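Long-range contacts in outer protein YopM (Yersinia pestis, PDB 1JL5), which probably alters host cell physiology as a secreted leucine-rich repeat effector, thereby promoting bacterial survival in host tissues: residues A98-L103 against V118-L123; V138-L143 against D159-S164; S84-L89 against T104-L109. All coordinates share one frame; numbering follows the deposited sequence.

Contact 1. Residues A98-L103 against V118-L123; sequences ASCNSL and VDNNNL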
loop_
_atom_site.group_PDB
_atom_site.type_symbol
_atom_site.label_atom_id
_atom_site.label_comp_id
_atom_site.label_asym_id
_atom_site.label_seq_id
_atom_site.Cartn_x
_atom_site.Cartn_y
_atom_site.Cartn_z
ATOM N N ALA A 98 -21.044 27.376 6.155
ATOM C CA ALA A 98 -21.339 27.052 4.767
ATOM C C ALA A 98 -20.159 26.273 4.218
ATOM O O ALA A 98 -19.690 26.509 3.106
ATOM C CB ALA A 98 -21.557 28.327 3.967
ATOM N N SER A 99 -19.679 25.339 5.023
ATOM C CA SER A 99 -18.551 24.515 4.639
ATOM C C SER A 99 -18.929 23.617 3.480
ATOM O O SER A 99 -20.100 23.301 3.275
ATOM C CB SER A 99 -18.116 23.647 5.817
ATOM O OG SER A 99 -17.968 24.432 6.984
ATOM N N CYS A 100 -17.921 23.216 2.720
ATOM C CA CYS A 100 -18.114 22.314 1.601
ATOM C C CYS A 100 -19.174 22.727 0.600
ATOM O O CYS A 100 -20.175 22.047 0.419
ATOM C CB CYS A 100 -18.419 20.917 2.134
ATOM S SG CYS A 100 -17.145 20.325 3.271
ATOM N N ASN A 101 -18.944 23.855 -0.048
ATOM C CA ASN A 101 -19.841 24.337 -1.073
ATOM C C ASN A 101 -18.893 24.792 -2.160
ATOM O O ASN A 101 -17.711 24.457 -2.116
ATOM C CB ASN A 101 -20.696 25.492 -0.551
ATOM C CG ASN A 101 -21.811 25.019 0.364
ATOM O OD1 ASN A 101 -22.721 24.310 -0.066
ATOM N ND2 ASN A 101 -21.741 25.400 1.632
ATOM N N SER A 102 -19.395 25.538 -3.132
ATOM C CA SER A 102 -18.550 26.023 -4.211
ATOM C C SER A 102 -18.545 27.530 -4.173
ATOM O O SER A 102 -18.448 28.191 -5.207
ATOM C CB SER A 102 -19.084 25.561 -5.559
ATOM O OG SER A 102 -19.097 24.154 -5.624
ATOM N N LEU A 103 -18.658 28.073 -2.970
ATOM C CA LEU A 103 -18.678 29.512 -2.801
ATOM C C LEU A 103 -17.394 30.128 -3.318
ATOM O O LEU A 103 -16.304 29.745 -2.914
ATOM C CB LEU A 103 -18.862 29.861 -1.327
ATOM C CG LEU A 103 -20.125 29.288 -0.686
ATOM C CD1 LEU A 103 -20.149 29.643 0.782
ATOM C CD2 LEU A 103 -21.361 29.831 -1.399
ATOM N N VAL A 118 -16.603 28.612 6.392
ATOM C CA VAL A 118 -16.853 28.383 4.985
ATOM C C VAL A 118 -15.676 27.635 4.391
ATOM O O VAL A 118 -15.236 27.906 3.278
ATOM C CB VAL A 118 -17.061 29.714 4.246
ATOM C CG1 VAL A 118 -18.369 30.343 4.696
ATOM C CG2 VAL A 118 -15.902 30.650 4.533
ATOM N N ASP A 119 -15.159 26.691 5.163
ATOM C CA ASP A 119 -14.045 25.883 4.708
ATOM C C ASP A 119 -14.552 25.078 3.526
ATOM O O ASP A 119 -15.756 24.849 3.392
ATOM C CB ASP A 119 -13.607 24.927 5.807
ATOM C CG ASP A 119 -14.753 24.098 6.324
ATOM O OD1 ASP A 119 -15.620 24.676 7.011
ATOM O OD2 ASP A 119 -14.803 22.881 6.035
ATOM N N ASN A 120 -13.633 24.654 2.668
ATOM C CA ASN A 120 -14.000 23.858 1.515
ATOM C C ASN A 120 -14.986 24.567 0.607
ATOM O O ASN A 120 -16.126 24.147 0.428
ATOM C CB ASN A 120 -14.560 22.522 1.982
ATOM C CG ASN A 120 -13.526 21.701 2.710
ATOM O OD1 ASN A 120 -12.623 21.144 2.093
ATOM N ND2 ASN A 120 -13.633 21.645 4.031
ATOM N N ASN A 121 -14.516 25.668 0.052
ATOM C CA ASN A 121 -15.281 26.456 -0.881
ATOM C C ASN A 121 -14.256 26.937 -1.875
ATOM O O ASN A 121 -13.118 26.485 -1.844
ATOM C CB ASN A 121 -15.971 27.616 -0.168
ATOM C CG ASN A 121 -17.262 27.188 0.477
ATOM O OD1 ASN A 121 -18.189 26.776 -0.210
ATOM N ND2 ASN A 121 -17.330 27.266 1.799
ATOM N N ASN A 122 -14.650 27.847 -2.751
ATOM C CA ASN A 122 -13.743 28.352 -3.766
ATOM C C ASN A 122 -13.493 29.828 -3.549
ATOM O O ASN A 122 -13.292 30.581 -4.496
ATOM C CB ASN A 122 -14.352 28.112 -5.146
ATOM C CG ASN A 122 -14.637 26.646 -5.401
ATOM O OD1 ASN A 122 -15.487 26.295 -6.218
ATOM N ND2 ASN A 122 -13.916 25.777 -4.706
ATOM N N LEU A 123 -13.504 30.235 -2.288
ATOM C CA LEU A 123 -13.284 31.628 -1.948
ATOM C C LEU A 123 -11.864 32.035 -2.281
ATOM O O LEU A 123 -10.910 31.406 -1.833
ATOM C CB LEU A 123 -13.555 31.850 -0.461
ATOM C CG LEU A 123 -14.977 31.527 -0.006
ATOM C CD1 LEU A 123 -15.082 31.718 1.496
ATOM C CD2 LEU A 123 -15.966 32.428 -0.737
HETATM O O HOH W 1 -14.843 23.532 -3.425
#

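Contact 2. Residues V138-L143 against D159-S164; sequences VSNNQL and DVDNNS. With CA (calcium ion), chain D.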
loop_
_atom_site.group_PDB
_atom_site.type_symbol
_atom_site.label_atom_id
_atom_site.label_comp_id
_atom_site.label_asym_id
_atom_site.label_seq_id
_atom_site.Cartn_x
_atom_site.Cartn_y
_atom_site.Cartn_z
ATOM N N VAL A 138 -11.955 29.333 7.082
ATOM C CA VAL A 138 -11.946 29.442 5.630
ATOM C C VAL A 138 -10.915 28.500 5.032
ATOM O O VAL A 138 -10.337 28.771 3.981
ATOM C CB VAL A 138 -11.610 30.870 5.196
ATOM C CG1 VAL A 138 -12.704 31.823 5.646
ATOM C CG2 VAL A 138 -10.279 31.280 5.799
ATOM N N SER A 139 -10.679 27.390 5.711
ATOM C CA SER A 139 -9.711 26.436 5.217
ATOM C C SER A 139 -10.236 25.849 3.921
ATOM O O SER A 139 -11.433 25.914 3.637
ATOM C CB SER A 139 -9.492 25.315 6.230
ATOM O OG SER A 139 -10.662 24.535 6.367
ATOM N N ASN A 140 -9.330 25.288 3.132
ATOM C CA ASN A 140 -9.713 24.662 1.886
ATOM C C ASN A 140 -10.503 25.588 0.987
ATOM O O ASN A 140 -11.645 25.321 0.622
ATOM C CB ASN A 140 -10.511 23.402 2.180
ATOM C CG ASN A 140 -9.721 22.412 2.993
ATOM O OD1 ASN A 140 -8.628 22.019 2.601
ATOM N ND2 ASN A 140 -10.264 22.007 4.135
ATOM N N ASN A 141 -9.874 26.696 0.646
ATOM C CA ASN A 141 -10.470 27.659 -0.244
ATOM C C ASN A 141 -9.354 28.065 -1.167
ATOM O O ASN A 141 -8.350 27.365 -1.265
ATOM C CB ASN A 141 -11.024 28.845 0.543
ATOM C CG ASN A 141 -12.449 28.612 0.987
ATOM O OD1 ASN A 141 -13.368 28.655 0.174
ATOM N ND2 ASN A 141 -12.641 28.338 2.271
ATOM N N GLN A 142 -9.522 29.184 -1.850
ATOM C CA GLN A 142 -8.501 29.636 -2.769
ATOM C C GLN A 142 -8.099 31.036 -2.387
ATOM O O GLN A 142 -7.760 31.851 -3.239
ATOM C CB GLN A 142 -9.045 29.603 -4.194
ATOM C CG GLN A 142 -9.331 28.201 -4.689
ATOM C CD GLN A 142 -10.199 28.192 -5.925
ATOM O OE1 GLN A 142 -9.908 28.871 -6.907
ATOM N NE2 GLN A 142 -11.280 27.423 -5.879
ATOM N N LEU A 143 -8.143 31.310 -1.091
ATOM C CA LEU A 143 -7.788 32.625 -0.599
ATOM C C LEU A 143 -6.366 32.943 -1.013
ATOM O O LEU A 143 -5.435 32.206 -0.696
ATOM C CB LEU A 143 -7.928 32.669 0.918
ATOM C CG LEU A 143 -9.345 32.386 1.417
ATOM C CD1 LEU A 143 -9.367 32.478 2.927
ATOM C CD2 LEU A 143 -10.324 33.383 0.801
ATOM N N ASP A 159 -8.710 29.808 10.756
ATOM C CA ASP A 159 -8.360 28.591 10.064
ATOM C C ASP A 159 -8.384 28.932 8.590
ATOM O O ASP A 159 -9.444 28.973 7.973
ATOM C CB ASP A 159 -9.368 27.485 10.346
ATOM C CG ASP A 159 -8.994 26.188 9.668
ATOM O OD1 ASP A 159 -8.002 26.181 8.904
ATOM O OD2 ASP A 159 -9.684 25.178 9.898
ATOM N N VAL A 160 -7.211 29.212 8.043
ATOM C CA VAL A 160 -7.086 29.532 6.634
ATOM C C VAL A 160 -6.238 28.441 6.006
ATOM O O VAL A 160 -5.610 28.633 4.969
ATOM C CB VAL A 160 -6.413 30.884 6.429
ATOM C CG1 VAL A 160 -7.278 31.978 7.036
ATOM C CG2 VAL A 160 -5.034 30.876 7.060
ATOM N N ASP A 161 -6.220 27.290 6.665
ATOM C CA ASP A 161 -5.467 26.155 6.180
ATOM C C ASP A 161 -5.906 25.815 4.767
ATOM O O ASP A 161 -7.060 26.006 4.398
ATOM C CB ASP A 161 -5.681 24.948 7.095
ATOM C CG ASP A 161 -5.119 23.666 6.509
ATOM O OD1 ASP A 161 -5.731 23.127 5.562
ATOM O OD2 ASP A 161 -4.062 23.200 6.987
ATOM N N ASN A 162 -4.963 25.333 3.975
ATOM C CA ASN A 162 -5.236 24.934 2.610
ATOM C C ASN A 162 -5.869 26.036 1.771
ATOM O O ASN A 162 -7.040 25.977 1.396
ATOM C CB ASN A 162 -6.130 23.700 2.606
ATOM C CG ASN A 162 -5.932 22.855 1.372
ATOM O OD1 ASN A 162 -5.828 23.376 0.262
ATOM N ND2 ASN A 162 -5.883 21.540 1.555
ATOM N N ASN A 163 -5.074 27.050 1.488
ATOM C CA ASN A 163 -5.510 28.155 0.669
ATOM C C ASN A 163 -4.307 28.517 -0.166
ATOM O O ASN A 163 -3.388 27.719 -0.296
ATOM C CB ASN A 163 -5.956 29.324 1.543
ATOM C CG ASN A 163 -7.400 29.207 1.942
ATOM O OD1 ASN A 163 -8.285 29.400 1.116
ATOM N ND2 ASN A 163 -7.654 28.864 3.199
ATOM N N SER A 164 -4.306 29.707 -0.741
ATOM C CA SER A 164 -3.177 30.116 -1.551
ATOM C C SER A 164 -2.586 31.375 -0.963
ATOM O O SER A 164 -2.185 32.286 -1.680
ATOM C CB SER A 164 -3.628 30.346 -2.987
ATOM O OG SER A 164 -4.188 29.150 -3.494
HETATM CA CA CA D . -4.133 23.055 -1.468
HETATM O O HOH W 2 -5.699 26.742 -2.609
HETATM O O HOH W 3 -3.270 25.027 -0.478
HETATM O O HOH W 4 -4.614 20.386 -2.347
HETATM O O HOH W 5 -6.196 23.639 -2.749
#

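Contact 3. Residues S84-L89 against T104-L109; sequences SSLPEL and TELPEL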
loop_
_atom_site.group_PDB
_atom_site.type_symbol
_atom_site.label_atom_id
_atom_site.label_comp_id
_atom_site.label_asym_id
_atom_site.label_seq_id
_atom_site.Cartn_x
_atom_site.Cartn_y
_atom_site.Cartn_z
ATOM N N SER A 84 -22.882 27.485 -5.022
ATOM C CA SER A 84 -21.856 28.246 -5.715
ATOM C C SER A 84 -21.929 29.682 -5.221
ATOM O O SER A 84 -21.109 30.522 -5.578
ATOM C CB SER A 84 -22.069 28.196 -7.227
ATOM O OG SER A 84 -23.360 28.652 -7.575
ATOM N N SER A 85 -22.928 29.957 -4.396
ATOM C CA SER A 85 -23.086 31.284 -3.827
ATOM C C SER A 85 -24.099 31.186 -2.714
ATOM O O SER A 85 -24.839 30.205 -2.611
ATOM C CB SER A 85 -23.596 32.287 -4.866
ATOM O OG SER A 85 -24.981 32.094 -5.109
ATOM N N LEU A 86 -24.110 32.199 -1.867
ATOM C CA LEU A 86 -25.060 32.253 -0.784
ATOM C C LEU A 86 -25.850 33.513 -1.020
ATOM O O LEU A 86 -25.314 34.512 -1.487
ATOM C CB LEU A 86 -24.364 32.350 0.572
ATOM C CG LEU A 86 -23.514 31.158 1.000
ATOM C CD1 LEU A 86 -23.034 31.376 2.426
ATOM C CD2 LEU A 86 -24.338 29.882 0.903
ATOM N N PRO A 87 -27.148 33.475 -0.732
ATOM C CA PRO A 87 -27.951 34.673 -0.933
ATOM C C PRO A 87 -27.709 35.506 0.313
ATOM O O PRO A 87 -26.891 35.135 1.161
ATOM C CB PRO A 87 -29.358 34.119 -0.992
ATOM C CG PRO A 87 -29.295 33.024 0.029
ATOM C CD PRO A 87 -27.977 32.350 -0.265
ATOM N N GLU A 88 -28.404 36.626 0.432
ATOM C CA GLU A 88 -28.243 37.462 1.602
ATOM C C GLU A 88 -28.499 36.573 2.807
ATOM O O GLU A 88 -29.417 35.760 2.802
ATOM C CB GLU A 88 -29.251 38.601 1.578
ATOM C CG GLU A 88 -28.947 39.696 2.577
ATOM C CD GLU A 88 -30.000 40.778 2.555
ATOM O OE1 GLU A 88 -30.451 41.122 1.446
ATOM O OE2 GLU A 88 -30.369 41.281 3.636
ATOM N N LEU A 89 -27.689 36.734 3.843
ATOM C CA LEU A 89 -27.818 35.915 5.039
ATOM C C LEU A 89 -28.841 36.449 6.020
ATOM O O LEU A 89 -29.168 37.634 6.003
ATOM C CB LEU A 89 -26.466 35.835 5.743
ATOM C CG LEU A 89 -25.312 35.299 4.896
ATOM C CD1 LEU A 89 -24.003 35.504 5.630
ATOM C CD2 LEU A 89 -25.551 33.827 4.588
ATOM N N THR A 104 -17.527 31.076 -4.233
ATOM C CA THR A 104 -16.364 31.755 -4.775
ATOM C C THR A 104 -16.406 33.140 -4.175
ATOM O O THR A 104 -15.438 33.895 -4.221
ATOM C CB THR A 104 -16.441 31.869 -6.302
ATOM O OG1 THR A 104 -17.633 32.578 -6.666
ATOM C CG2 THR A 104 -16.464 30.488 -6.934
ATOM N N GLU A 105 -17.552 33.454 -3.591
ATOM C CA GLU A 105 -17.773 34.751 -2.984
ATOM C C GLU A 105 -18.677 34.519 -1.787
ATOM O O GLU A 105 -19.400 33.529 -1.730
ATOM C CB GLU A 105 -18.475 35.664 -3.993
ATOM C CG GLU A 105 -18.073 37.118 -3.937
ATOM C CD GLU A 105 -16.625 37.332 -4.324
ATOM O OE1 GLU A 105 -15.735 36.954 -3.534
ATOM O OE2 GLU A 105 -16.376 37.871 -5.426
ATOM N N LEU A 106 -18.624 35.418 -0.818
ATOM C CA LEU A 106 -19.484 35.290 0.339
ATOM C C LEU A 106 -20.442 36.462 0.338
ATOM O O LEU A 106 -20.076 37.575 -0.036
ATOM C CB LEU A 106 -18.673 35.304 1.633
ATOM C CG LEU A 106 -17.878 34.049 1.987
ATOM C CD1 LEU A 106 -17.170 34.272 3.313
ATOM C CD2 LEU A 106 -18.812 32.850 2.080
ATOM N N PRO A 107 -21.698 36.223 0.724
ATOM C CA PRO A 107 -22.627 37.350 0.742
ATOM C C PRO A 107 -22.120 38.247 1.857
ATOM O O PRO A 107 -21.290 37.821 2.666
ATOM C CB PRO A 107 -23.954 36.688 1.090
ATOM C CG PRO A 107 -23.523 35.558 1.987
ATOM C CD PRO A 107 -22.329 35.003 1.254
ATOM N N GLU A 108 -22.595 39.483 1.904
ATOM C CA GLU A 108 -22.160 40.383 2.954
ATOM C C GLU A 108 -22.411 39.692 4.286
ATOM O O GLU A 108 -23.464 39.093 4.498
ATOM C CB GLU A 108 -22.942 41.690 2.896
ATOM C CG GLU A 108 -22.522 42.682 3.962
ATOM C CD GLU A 108 -23.339 43.949 3.913
ATOM O OE1 GLU A 108 -23.340 44.606 2.850
ATOM O OE2 GLU A 108 -23.982 44.284 4.931
ATOM N N LEU A 109 -21.443 39.766 5.187
ATOM C CA LEU A 109 -21.599 39.123 6.476
ATOM C C LEU A 109 -22.152 40.089 7.509
ATOM O O LEU A 109 -21.727 41.238 7.593
ATOM C CB LEU A 109 -20.257 38.550 6.936
ATOM C CG LEU A 109 -19.635 37.546 5.957
ATOM C CD1 LEU A 109 -18.305 37.055 6.504
ATOM C CD2 LEU A 109 -20.590 36.382 5.738
HETATM O O HOH W 6 -19.995 32.662 -4.626
HETATM O O HOH W 7 -22.018 33.869 -1.884
HETATM O O HOH W 8 -25.855 38.821 3.474
#

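Contact 1. Residues A98-L103 against V118-L123
N121 reaches back from 118-123 into the turn made by A98-L103, and each atom of its side chain meets part of that turn. CB lies 3.8 Å from L103 CB, and CG comes 3.6 Å from L103 CB as the two side chains run alongside each other in the same direction. With CG anti to its own carbonyl carbon (chi1 -83°), the amide is carried against the neighbouring turn. There OD1 accepts from L103 N, although crowding around this oxygen in the model makes its exact place less sure. On the other side of the amide, ND2 donates to A98 O at 2.8 Å in an almost straight bond (178°), with A98 O in the plane of the N121 amide, while its second bond goes to V118 O, 2.6 Å from ND2, within its own segment. A98 O in turn is gripped from opposite faces, by N121 ND2 and by N101 ND2. This is the asparagine ladder of leucine-rich repeats, here joining LRR 2 to LRR 3. The amides of N101 and N121 are nearly coplanar, 15° apart, and N101 continues the ladder to L78 and to the backbone nitrogens of L81 and L83. Backbone bonds run beside the ladder, C100 N to D119 O at 2.8 Å and N101 N to N120 O at 2.9 Å. Toward the interior, A98 CB rests on V118 CG1 and L103 CB on L123 CD2. Where C100 and N120 are partly exposed, C100 SG lies 3.6 Å from N120 CB, and the N120 amide turns to donate ND2 to D119 OD2, meeting that oxygen on its anti side. The other oxygen of D119, OD1, faces S99 OG, and the modelled separation of 2.4 Å is too short to be relied on.

Contact 2. Residues V138-L143 against D159-S164
V138 and D159 meet where the parallel strands of two successive leucine-rich repeats, LRR 4 and LRR 5, give way to their turns: V138 N donates to D159 O at 2.7 Å. On the inner side V138 CG2 packs tightly alongside V160 CG1, the two valines pointing the same way 3.3 Å apart. V138 O is a rung of the asparagine ladder, held from opposite faces by N141 ND2 and, through a nearly straight bond (172°), by N163 ND2 at 2.8 Å. Next, S139 CB leans against the carboxylate of D159, whose OD1 is held by D161 N in an Asx turn. N140 crosses N162 at a slant, its OD1 3.0 Å from N162 CB, with the two amides turned 57° apart. N162 itself, with CG anti to its backbone N (chi1 -153°), directs its amide outward so that OD1 binds the calcium ion at 2.4 Å; three waters also lie round the metal, one of them at a longer distance, and E380 of a second subunit packs on this asparagine. N141 donates its backbone N to N162 O at 3.0 Å, while its side chain turns the other way along the solenoid, to V118 O and L123 N. Finally L143 lies beside N163, its N donating to N163 OD1, an oxygen less surely placed, while L143 O accepts from S164 N at 2.7 Å.

Contact 3. Residues S84-L89 against T104-L109
The segments containing L86 and P107 run almost exactly parallel, their end-to-end directions 4° apart, with the nearest CA atoms, those of E88 and P107, 5.7 Å from each other. Both carry the Leu-Pro-Glu-Leu sequence of the extended arm that follows the asparagine turn in successive leucine-rich repeats, LRR 1 and 2. The arms meet through apolar packing and bridging waters. P107 is the wedge: its CB points toward the first arm, the ring pressing CD against L86 CB at 3.4 Å and CG against L89 CG, also at 3.4 Å, both tighter than usual van der Waals contact. CB also faces P87 O at 3.3 Å. With CG anti to its carbonyl carbon (chi1 -57°), L89 extends past the ring at about a right angle to set CD1 3.5 Å from L109 CD2, the two leucines lying side by side against L96. On the other side of the first arm, P87 is covered by W43 and W46 of helix 36-48. Waters bind the backbones at three points: one joins S84 O, T104 N and E105 O; a second links L86 N with E105 O; and a third accepts from L89 N at 2.8 Å and donates to E108 O at 2.6 Å.

The three contacts follow the curved solenoid from LRR 1 to LRR 5. Contacts 1 and 2, with centres about 10 Å apart, are consecutive pairs of turns along the solenoid, joined between N120 N and S139 O (2.7 Å) and between L123 O and Q142 N (2.6 Å), both probably hydrogen bonds. Contact 3, its centre also about 10 Å from that of contact 1, involves the arms that follow the turns; L103 CD2 packs on S85 CA and L86 CG. Contacts 2 and 3 do not touch, their nearest atoms about 6 Å apart. The calcium ion bound in contact 2 lies about 9 Å from the nearest atom of the N120 side chain of contact 1.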